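Mitomycin biosynthesis 6-O-methyltransferase (Streptomyces lavendulae, PDB 3GWZ) methylates the quinone hydroxyl of 6-demethylmitomycins A and B with S-adenosyl-L-methionine as methyl donor, giving mitomycins A and B. Local coordinates at residues A136-R141 against A155-A160; T163-L168 against E177-A182. All blocks are in the same frame, centred on the assembly; numbering follows the deposited sequence.

Beyond the dimerisation helices at the N-terminal end of the chain, helix 137-144 opens contact 1, which closes when the short helix 157-161 packs back against it after a mostly helical excursion through helix 146-152. The chain then turns directly into helix 165-171, and contact 2 closes a shorter excursion as helix 173-197 returns to it. The two closures therefore follow in series, neither nested nor crossed. They still touch in space: the Phe157 ring of contact 1 lies against Leu168 and Phe165 of contact 2. Together they tie a dimer-facing helix to the helices that line the S-adenosyl-L-homocysteine site.

Contact 1: residues A136-R141 against A155-A160; sequences APWHWR and ASFDVA
Ala160 turns its methyl group into helix 137-144, where CB meets the carbonyl O of Arg141 at 3.2 Å and the side-chain CG of Arg141 at 3.8 Å. Beyond CG, the arginine chain continues past the alanine carbonyl, with CD 3.3 Å from Ala160 O, and its NH1 reaches the same carbonyl through one water. That water lies in the guanidinium plane, accepts from Arg141 NH1 and donates to Ala160 O at 2.6 Å. A second point of touch is aromatic: Trp138 CE3 stands 3.7 Å from Phe157 CE1, near the plane of the phenylalanine ring and at its edge. Trp138 CG sits between the backbone N and the carbonyl carbon (chi1 41°), which folds the indole back over Ala136, whose CB lies against one face toward the rim. Farther out, Asn161 ND2 bonds to Trp138 O, Leu168 touches both aromatic side chains, and Arg141 NE forms a salt bridge with Glu144 of the second subunit. The arrangement is a junction of two short helices, 137-144 and 157-161, beside the dimer interface of a COMT-type O-methyltransferase.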
ATOM      1  N   ALA A 136      15.049 -12.425  -9.263  1.00 11.77           N
ATOM      2  CA  ALA A 136      14.875 -13.787  -9.757  1.00 11.53           C
ATOM      3  C   ALA A 136      16.207 -14.469 -10.037  1.00 12.33           C
ATOM      4  O   ALA A 136      17.096 -13.886 -10.660  1.00 13.05           O
ATOM      5  CB  ALA A 136      14.005 -13.807 -11.019  1.00 12.47           C
ATOM      6  N   PRO A 137      16.341 -15.727  -9.590  1.00 17.48           N
ATOM      7  CA  PRO A 137      17.601 -16.464  -9.752  1.00 13.72           C
ATOM      8  C   PRO A 137      17.987 -16.606 -11.221  1.00 12.81           C
ATOM      9  O   PRO A 137      19.173 -16.578 -11.543  1.00 13.32           O
ATOM     10  CB  PRO A 137      17.291 -17.829  -9.120  1.00 15.15           C
ATOM     11  CG  PRO A 137      15.776 -17.910  -9.111  1.00 24.43           C
ATOM     12  CD  PRO A 137      15.357 -16.500  -8.816  1.00 20.99           C
ATOM     13  N   TRP A 138      17.001 -16.736 -12.105  1.00 15.03           N
ATOM     14  CA  TRP A 138      17.298 -16.940 -13.524  1.00 12.99           C
ATOM     15  C   TRP A 138      17.786 -15.667 -14.202  1.00 13.65           C
ATOM     16  O   TRP A 138      18.468 -15.715 -15.233  1.00 12.38           O
ATOM     17  CB  TRP A 138      16.088 -17.540 -14.265  1.00 13.56           C
ATOM     18  CG  TRP A 138      14.752 -16.957 -13.879  1.00 15.46           C
ATOM     19  CD1 TRP A 138      13.835 -17.514 -13.040  1.00 18.93           C
ATOM     20  CD2 TRP A 138      14.184 -15.712 -14.322  1.00 17.29           C
ATOM     21  NE1 TRP A 138      12.731 -16.709 -12.940  1.00 17.05           N
ATOM     22  CE2 TRP A 138      12.919 -15.593 -13.712  1.00 16.01           C
ATOM     23  CE3 TRP A 138      14.624 -14.691 -15.174  1.00 17.43           C
ATOM     24  CZ2 TRP A 138      12.085 -14.493 -13.921  1.00 14.73           C
ATOM     25  CZ3 TRP A 138      13.797 -13.593 -15.381  1.00 17.59           C
ATOM     26  CH2 TRP A 138      12.535 -13.508 -14.758  1.00 18.04           C
ATOM     27  N   HIS A 139      17.420 -14.522 -13.632  1.00 14.87           N
ATOM     28  CA  HIS A 139      17.921 -13.252 -14.124  1.00 11.18           C
ATOM     29  C   HIS A 139      19.406 -13.169 -13.744  1.00 10.77           C
ATOM     30  O   HIS A 139      20.270 -13.031 -14.602  1.00  8.98           O
ATOM     31  CB  HIS A 139      17.114 -12.114 -13.500  1.00 13.86           C
ATOM     32  CG  HIS A 139      17.397 -10.759 -14.074  1.00 14.22           C
ATOM     33  ND1 HIS A 139      18.606 -10.118 -13.914  1.00 11.94           N
ATOM     34  CD2 HIS A 139      16.602  -9.896 -14.754  1.00 13.14           C
ATOM     35  CE1 HIS A 139      18.559  -8.938 -14.505  1.00 13.79           C
ATOM     36  NE2 HIS A 139      17.351  -8.775 -15.019  1.00 12.12           N
ATOM     37  N   TRP A 140      19.697 -13.281 -12.450  1.00  8.99           N
ATOM     38  CA  TRP A 140      21.083 -13.273 -11.976  1.00 11.99           C
ATOM     39  C   TRP A 140      21.923 -14.338 -12.698  1.00 10.41           C
ATOM     40  O   TRP A 140      23.088 -14.105 -13.007  1.00 10.51           O
ATOM     41  CB  TRP A 140      21.116 -13.501 -10.458  1.00  8.80           C
ATOM     42  CG  TRP A 140      22.456 -13.302  -9.782  1.00  9.79           C
ATOM     43  CD1 TRP A 140      23.357 -14.273  -9.435  1.00 11.41           C
ATOM     44  CD2 TRP A 140      23.007 -12.061  -9.313  1.00 10.29           C
ATOM     45  NE1 TRP A 140      24.445 -13.710  -8.807  1.00 10.34           N
ATOM     46  CE2 TRP A 140      24.255 -12.354  -8.721  1.00  9.14           C
ATOM     47  CE3 TRP A 140      22.575 -10.730  -9.356  1.00  9.80           C
ATOM     48  CZ2 TRP A 140      25.074 -11.367  -8.173  1.00 14.57           C
ATOM     49  CZ3 TRP A 140      23.388  -9.749  -8.815  1.00 13.38           C
ATOM     50  CH2 TRP A 140      24.625 -10.072  -8.222  1.00 13.24           C
ATOM     51  N   ARG A 141      21.345 -15.505 -12.964  1.00 12.35           N
ATOM     52  CA  ARG A 141      22.141 -16.569 -13.592  1.00 14.49           C
ATOM     53  C   ARG A 141      22.516 -16.279 -15.042  1.00 13.03           C
ATOM     54  O   ARG A 141      23.546 -16.749 -15.531  1.00 13.16           O
ATOM     55  CB  ARG A 141      21.487 -17.952 -13.488  1.00 15.65           C
ATOM     56  CG  ARG A 141      22.519 -19.055 -13.742  1.00 17.03           C
ATOM     57  CD  ARG A 141      21.992 -20.464 -13.553  1.00 25.49           C
ATOM     58  NE  ARG A 141      21.692 -20.761 -12.157  1.00 30.75           N
ATOM     59  CZ  ARG A 141      21.987 -21.910 -11.560  1.00 29.97           C
ATOM     60  NH1 ARG A 141      22.611 -22.871 -12.235  1.00 28.23           N
ATOM     61  NH2 ARG A 141      21.660 -22.095 -10.285  1.00 28.58           N
ATOM     62  N   ALA A 155      22.432 -14.456 -26.595  1.00  9.33           N
ATOM     63  CA  ALA A 155      21.944 -14.525 -25.220  1.00 10.53           C
ATOM     64  C   ALA A 155      22.679 -15.579 -24.396  1.00 14.39           C
ATOM     65  O   ALA A 155      22.948 -16.671 -24.886  1.00 12.38           O
ATOM     66  CB  ALA A 155      20.445 -14.804 -25.201  1.00 11.28           C
ATOM     67  N   SER A 156      22.986 -15.253 -23.145  1.00 12.58           N
ATOM     68  CA  SER A 156      23.535 -16.236 -22.220  1.00 11.80           C
ATOM     69  C   SER A 156      22.397 -16.922 -21.471  1.00 14.70           C
ATOM     70  O   SER A 156      22.598 -17.946 -20.829  1.00 12.36           O
ATOM     71  CB  SER A 156      24.503 -15.578 -21.234  1.00 14.74           C
ATOM     72  OG  SER A 156      23.851 -14.577 -20.460  1.00 12.23           O
ATOM     73  N   PHE A 157      21.191 -16.364 -21.578  1.00 13.01           N
ATOM     74  CA  PHE A 157      20.056 -16.838 -20.797  1.00 12.36           C
ATOM     75  C   PHE A 157      19.853 -18.336 -20.999  1.00 14.31           C
ATOM     76  O   PHE A 157      19.596 -19.089 -20.057  1.00 13.97           O
ATOM     77  CB  PHE A 157      18.780 -16.069 -21.201  1.00 10.94           C
ATOM     78  CG  PHE A 157      17.653 -16.212 -20.224  1.00 12.11           C
ATOM     79  CD1 PHE A 157      17.459 -15.262 -19.223  1.00  9.77           C
ATOM     80  CD2 PHE A 157      16.782 -17.293 -20.299  1.00 11.72           C
ATOM     81  CE1 PHE A 157      16.424 -15.401 -18.298  1.00  9.27           C
ATOM     82  CE2 PHE A 157      15.728 -17.431 -19.386  1.00 10.90           C
ATOM     83  CZ  PHE A 157      15.553 -16.481 -18.387  1.00 13.27           C
ATOM     84  N   ASP A 158      19.971 -18.763 -22.246  1.00 15.48           N
ATOM     85  CA  ASP A 158      19.696 -20.144 -22.610  1.00 16.18           C
ATOM     86  C   ASP A 158      20.696 -21.106 -21.974  1.00 15.51           C
ATOM     87  O   ASP A 158      20.318 -22.120 -21.386  1.00 18.30           O
ATOM     88  CB  ASP A 158      19.687 -20.301 -24.142  1.00 23.43           C
ATOM     89  CG  ASP A 158      18.755 -19.289 -24.846  1.00 28.33           C
ATOM     90  OD1 ASP A 158      18.862 -18.067 -24.597  1.00 23.80           O
ATOM     91  OD2 ASP A 158      17.914 -19.722 -25.669  1.00 25.49           O
ATOM     92  N   VAL A 159      21.978 -20.795 -22.077  1.00 17.94           N
ATOM     93  CA  VAL A 159      22.976 -21.694 -21.524  1.00 18.70           C
ATOM     94  C   VAL A 159      22.889 -21.723 -19.991  1.00 18.07           C
ATOM     95  O   VAL A 159      23.096 -22.759 -19.362  1.00 16.65           O
ATOM     96  CB  VAL A 159      24.396 -21.334 -22.020  1.00 25.91           C
ATOM     97  CG1 VAL A 159      24.904 -20.085 -21.334  1.00 23.25           C
ATOM     98  CG2 VAL A 159      25.343 -22.496 -21.800  1.00 27.24           C
ATOM     99  N   ALA A 160      22.540 -20.592 -19.391  1.00 12.86           N
ATOM    100  CA  ALA A 160      22.436 -20.512 -17.939  1.00 12.82           C
ATOM    101  C   ALA A 160      21.213 -21.258 -17.398  1.00 17.86           C
ATOM    102  O   ALA A 160      21.287 -21.963 -16.394  1.00 16.44           O
ATOM    103  CB  ALA A 160      22.384 -19.042 -17.506  1.00 13.74           C
TER
HETATM  104  O   HOH W   1      23.135 -23.435 -15.285  1.00 32.25           O

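Contact 2: residues T163-L168 against E177-A182; sequences TSFWQL and ELFNRA. With SAH (S-adenosyl-L-homocysteine), chain G.
Phe165 drives the edge of its ring into a face of Phe179 in a T-shaped pair, the planes standing at 85° and the centroids 5.0 Å apart. The leading atom is CZ, which lies 3.6 Å from Phe179 CG, off the ring centre, over the CG–CD1 side. Both side chains leave their helices toward the other and, with CG anti to the backbone N (chi1 -178° for Phe165 and 169° for Phe179), carry their rings out into the gap, bridging helices whose backbones stay well apart. Trp166 approaches the same phenylalanine from another direction: its CZ3 comes within 3.9 Å of Phe179 CE2, with the two rings inclined obliquely. One face of this indole takes the Phe165 ring at its rim through CD2. Its opposite face receives the cofactor product, with C8 of the adenine of S-adenosyl-L-homocysteine 3.9 Å above the plane and over its centre, while CZ3 touches the ribose at C2'. Phe179 meets the same ligand farther along, its CZ lying 4.0 Å from SD near the ring plane. Two of the three rings thus wall the bound product, and Phe165 backs them both. Ser164 caps the start of helix 165-171, its OG accepting from Gln167 N at 3.0 Å. Around this aromatic cluster, Phe133 of helix 126-135 and Val329 of helix 316-329 press on Phe165, Phe157 of helix 157-161 meets it edge-to-face, and Arg234, just beyond strand 228-233, bonds to Trp166 O.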
ATOM      1  N   THR A 163      16.674 -22.754 -21.090  1.00 17.84           N
ATOM      2  CA  THR A 163      15.528 -22.337 -21.894  1.00 19.27           C
ATOM      3  C   THR A 163      15.732 -20.873 -22.272  1.00 16.50           C
ATOM      4  O   THR A 163      16.548 -20.188 -21.656  1.00 19.19           O
ATOM      5  CB  THR A 163      14.184 -22.513 -21.130  1.00 20.19           C
ATOM      6  OG1 THR A 163      13.090 -22.316 -22.034  1.00 25.98           O
ATOM      7  CG2 THR A 163      14.063 -21.507 -19.987  1.00 20.88           C
ATOM      8  N   SER A 164      15.018 -20.398 -23.289  1.00 15.18           N
ATOM      9  CA  SER A 164      15.149 -19.009 -23.722  1.00 12.85           C
ATOM     10  C   SER A 164      14.317 -18.075 -22.852  1.00 13.52           C
ATOM     11  O   SER A 164      13.380 -18.500 -22.170  1.00 13.13           O
ATOM     12  CB  SER A 164      14.735 -18.847 -25.188  1.00 13.58           C
ATOM     13  OG  SER A 164      13.331 -18.988 -25.328  1.00 15.19           O
ATOM     14  N   PHE A 165      14.671 -16.795 -22.866  1.00 13.41           N
ATOM     15  CA  PHE A 165      13.915 -15.807 -22.113  1.00 10.79           C
ATOM     16  C   PHE A 165      12.455 -15.780 -22.577  1.00 11.99           C
ATOM     17  O   PHE A 165      11.535 -15.692 -21.769  1.00 12.76           O
ATOM     18  CB  PHE A 165      14.541 -14.414 -22.248  1.00 11.39           C
ATOM     19  CG  PHE A 165      13.817 -13.348 -21.451  1.00 13.14           C
ATOM     20  CD1 PHE A 165      14.029 -13.224 -20.088  1.00 14.15           C
ATOM     21  CD2 PHE A 165      12.912 -12.494 -22.064  1.00 12.55           C
ATOM     22  CE1 PHE A 165      13.366 -12.247 -19.339  1.00 14.98           C
ATOM     23  CE2 PHE A 165      12.229 -11.519 -21.326  1.00 12.53           C
ATOM     24  CZ  PHE A 165      12.462 -11.393 -19.961  1.00 14.35           C
ATOM     25  N   TRP A 166      12.233 -15.855 -23.882  1.00 11.52           N
ATOM     26  CA  TRP A 166      10.852 -15.793 -24.370  1.00 15.78           C
ATOM     27  C   TRP A 166      10.065 -17.057 -24.014  1.00 14.81           C
ATOM     28  O   TRP A 166       8.860 -16.997 -23.761  1.00 14.51           O
ATOM     29  CB  TRP A 166      10.795 -15.527 -25.873  1.00 15.29           C
ATOM     30  CG  TRP A 166      11.296 -14.183 -26.264  1.00 15.76           C
ATOM     31  CD1 TRP A 166      12.214 -13.904 -27.233  1.00 15.18           C
ATOM     32  CD2 TRP A 166      10.908 -12.920 -25.702  1.00 13.15           C
ATOM     33  NE1 TRP A 166      12.416 -12.550 -27.316  1.00 17.50           N
ATOM     34  CE2 TRP A 166      11.629 -11.922 -26.386  1.00 15.53           C
ATOM     35  CE3 TRP A 166      10.025 -12.540 -24.686  1.00 13.46           C
ATOM     36  CZ2 TRP A 166      11.503 -10.567 -26.082  1.00 14.72           C
ATOM     37  CZ3 TRP A 166       9.900 -11.188 -24.381  1.00 11.44           C
ATOM     38  CH2 TRP A 166      10.631 -10.221 -25.075  1.00 10.76           C
ATOM     39  N   GLN A 167      10.744 -18.199 -23.991  1.00 14.85           N
ATOM     40  CA  GLN A 167      10.066 -19.446 -23.661  1.00 14.53           C
ATOM     41  C   GLN A 167       9.715 -19.479 -22.182  1.00 17.49           C
ATOM     42  O   GLN A 167       8.639 -19.929 -21.803  1.00 17.46           O
ATOM     43  CB  GLN A 167      10.925 -20.661 -24.029  1.00 16.68           C
ATOM     44  CG  GLN A 167      10.227 -21.995 -23.825  1.00 27.16           C
ATOM     45  CD  GLN A 167       8.964 -22.122 -24.664  1.00 36.09           C
ATOM     46  OE1 GLN A 167       7.963 -22.680 -24.218  1.00 42.86           O
ATOM     47  NE2 GLN A 167       9.003 -21.591 -25.881  1.00 34.47           N
ATOM     48  N   LEU A 168      10.624 -18.999 -21.342  1.00 16.30           N
ATOM     49  CA  LEU A 168      10.355 -18.963 -19.908  1.00 12.90           C
ATOM     50  C   LEU A 168       9.157 -18.069 -19.592  1.00 17.61           C
ATOM     51  O   LEU A 168       8.252 -18.456 -18.834  1.00 19.00           O
ATOM     52  CB  LEU A 168      11.587 -18.479 -19.129  1.00 13.09           C
ATOM     53  CG  LEU A 168      11.327 -18.377 -17.624  1.00 15.95           C
ATOM     54  CD1 LEU A 168      11.117 -19.772 -17.045  1.00 16.69           C
ATOM     55  CD2 LEU A 168      12.478 -17.675 -16.918  1.00 16.61           C
ATOM     56  N   GLU A 177       5.067 -12.503 -15.140  1.00 15.19           N
ATOM     57  CA  GLU A 177       4.574 -11.394 -14.335  1.00 16.56           C
ATOM     58  C   GLU A 177       5.707 -10.441 -13.939  1.00 18.07           C
ATOM     59  O   GLU A 177       5.566  -9.228 -14.086  1.00 14.74           O
ATOM     60  CB  GLU A 177       3.834 -11.924 -13.097  1.00 19.72           C
ATOM     61  CG  GLU A 177       3.650 -10.907 -11.972  1.00 30.68           C
ATOM     62  CD  GLU A 177       2.356 -10.128 -12.086  1.00 46.71           C
ATOM     63  OE1 GLU A 177       1.861  -9.950 -13.218  1.00 42.11           O
ATOM     64  OE2 GLU A 177       1.831  -9.691 -11.037  1.00 54.28           O
ATOM     65  N   LEU A 178       6.829 -10.981 -13.454  1.00 15.08           N
ATOM     66  CA  LEU A 178       7.969 -10.135 -13.081  1.00 13.54           C
ATOM     67  C   LEU A 178       8.475  -9.308 -14.263  1.00 14.35           C
ATOM     68  O   LEU A 178       8.758  -8.113 -14.125  1.00 11.51           O
ATOM     69  CB  LEU A 178       9.128 -10.963 -12.519  1.00 11.76           C
ATOM     70  CG  LEU A 178       8.887 -11.564 -11.136  1.00 15.29           C
ATOM     71  CD1 LEU A 178      10.051 -12.468 -10.772  1.00 18.74           C
ATOM     72  CD2 LEU A 178       8.699 -10.447 -10.118  1.00 19.97           C
ATOM     73  N   PHE A 179       8.608  -9.949 -15.419  1.00 10.02           N
ATOM     74  CA  PHE A 179       9.062  -9.217 -16.594  1.00 15.50           C
ATOM     75  C   PHE A 179       8.036  -8.178 -17.083  1.00 15.22           C
ATOM     76  O   PHE A 179       8.368  -7.002 -17.301  1.00 12.81           O
ATOM     77  CB  PHE A 179       9.432 -10.143 -17.748  1.00 13.30           C
ATOM     78  CG  PHE A 179       9.638  -9.399 -19.040  1.00 10.73           C
ATOM     79  CD1 PHE A 179      10.618  -8.421 -19.131  1.00 17.06           C
ATOM     80  CD2 PHE A 179       8.830  -9.634 -20.132  1.00 16.94           C
ATOM     81  CE1 PHE A 179      10.801  -7.700 -20.311  1.00 19.22           C
ATOM     82  CE2 PHE A 179       9.007  -8.921 -21.317  1.00 13.55           C
ATOM     83  CZ  PHE A 179      10.001  -7.955 -21.402  1.00 16.96           C
ATOM     84  N   ASN A 180       6.795  -8.607 -17.261  1.00 15.30           N
ATOM     85  CA  ASN A 180       5.763  -7.692 -17.757  1.00 13.85           C
ATOM     86  C   ASN A 180       5.514  -6.489 -16.854  1.00 16.32           C
ATOM     87  O   ASN A 180       5.187  -5.405 -17.340  1.00 15.91           O
ATOM     88  CB  ASN A 180       4.460  -8.440 -18.035  1.00 16.43           C
ATOM     89  CG  ASN A 180       4.542  -9.285 -19.292  1.00 18.33           C
ATOM     90  OD1 ASN A 180       5.472  -9.139 -20.087  1.00 18.26           O
ATOM     91  ND2 ASN A 180       3.574 -10.166 -19.476  1.00 16.62           N
ATOM     92  N   ARG A 181       5.666  -6.680 -15.544  1.00 13.98           N
ATOM     93  CA  ARG A 181       5.607  -5.566 -14.600  1.00 18.47           C
ATOM     94  C   ARG A 181       6.789  -4.609 -14.788  1.00 13.80           C
ATOM     95  O   ARG A 181       6.622  -3.395 -14.733  1.00 14.37           O
ATOM     96  CB  ARG A 181       5.578  -6.064 -13.146  1.00 12.76           C
ATOM     97  CG  ARG A 181       4.209  -6.535 -12.656  1.00 20.27           C
ATOM     98  CD  ARG A 181       4.270  -7.059 -11.217  1.00 16.16           C
ATOM     99  NE  ARG A 181       4.491  -5.988 -10.244  1.00 23.72           N
ATOM    100  CZ  ARG A 181       3.521  -5.272  -9.676  1.00 37.29           C
ATOM    101  NH1 ARG A 181       2.247  -5.502  -9.996  1.00 23.26           N
ATOM    102  NH2 ARG A 181       3.821  -4.327  -8.785  1.00 28.96           N
ATOM    103  N   ALA A 182       7.984  -5.148 -15.000  1.00 13.86           N
ATOM    104  CA  ALA A 182       9.162  -4.293 -15.126  1.00 11.05           C
ATOM    105  C   ALA A 182       9.143  -3.506 -16.434  1.00 13.34           C
ATOM    106  O   ALA A 182       9.535  -2.340 -16.472  1.00 13.14           O
ATOM    107  CB  ALA A 182      10.449  -5.114 -15.012  1.00 13.66           C
TER
HETATM  108  N   SAH G 352       5.999  -2.577 -26.571  1.00 12.43           N
HETATM  109  CA  SAH G 352       5.971  -2.922 -25.108  1.00 10.20           C
HETATM  110  CB  SAH G 352       6.734  -4.214 -24.756  1.00 11.62           C
HETATM  111  CG  SAH G 352       8.231  -4.249 -25.120  1.00 16.88           C
HETATM  112  SD  SAH G 352       9.017  -5.747 -24.540  1.00  7.27           S
HETATM  113  C   SAH G 352       6.536  -1.776 -24.318  1.00 18.92           C
HETATM  114  O   SAH G 352       6.328  -1.710 -23.102  1.00 17.14           O
HETATM  115  OXT SAH G 352       7.201  -0.887 -24.868  1.00 16.00           O
HETATM  116  C5' SAH G 352       8.979  -6.708 -26.041  1.00 12.17           C
HETATM  117  C4' SAH G 352       7.643  -7.441 -26.279  1.00 12.98           C
HETATM  118  O4' SAH G 352       7.661  -8.269 -27.465  1.00 12.80           O
HETATM  119  C3' SAH G 352       7.161  -8.363 -25.154  1.00 12.81           C
HETATM  120  O3' SAH G 352       5.952  -7.826 -24.596  1.00 13.26           O
HETATM  121  C2' SAH G 352       6.869  -9.714 -25.813  1.00 11.76           C
HETATM  122  O2' SAH G 352       5.644 -10.319 -25.378  1.00 12.62           O
HETATM  123  C1' SAH G 352       6.712  -9.338 -27.268  1.00 12.81           C
HETATM  124  N9  SAH G 352       7.048 -10.412 -28.229  1.00 13.86           N
HETATM  125  C8  SAH G 352       8.179 -11.154 -28.242  1.00 13.93           C
HETATM  126  N7  SAH G 352       8.167 -12.019 -29.288  1.00 14.01           N
HETATM  127  C5  SAH G 352       7.012 -11.812 -29.964  1.00 15.60           C
HETATM  128  C6  SAH G 352       6.373 -12.372 -31.170  1.00 17.12           C
HETATM  129  N6  SAH G 352       7.013 -13.352 -31.854  1.00 11.24           N
HETATM  130  N1  SAH G 352       5.158 -11.886 -31.541  1.00 13.76           N
HETATM  131  C2  SAH G 352       4.545 -10.917 -30.846  1.00 16.26           C
HETATM  132  N3  SAH G 352       5.071 -10.356 -29.737  1.00 15.46           N
HETATM  133  C4  SAH G 352       6.278 -10.756 -29.263  1.00 13.53           C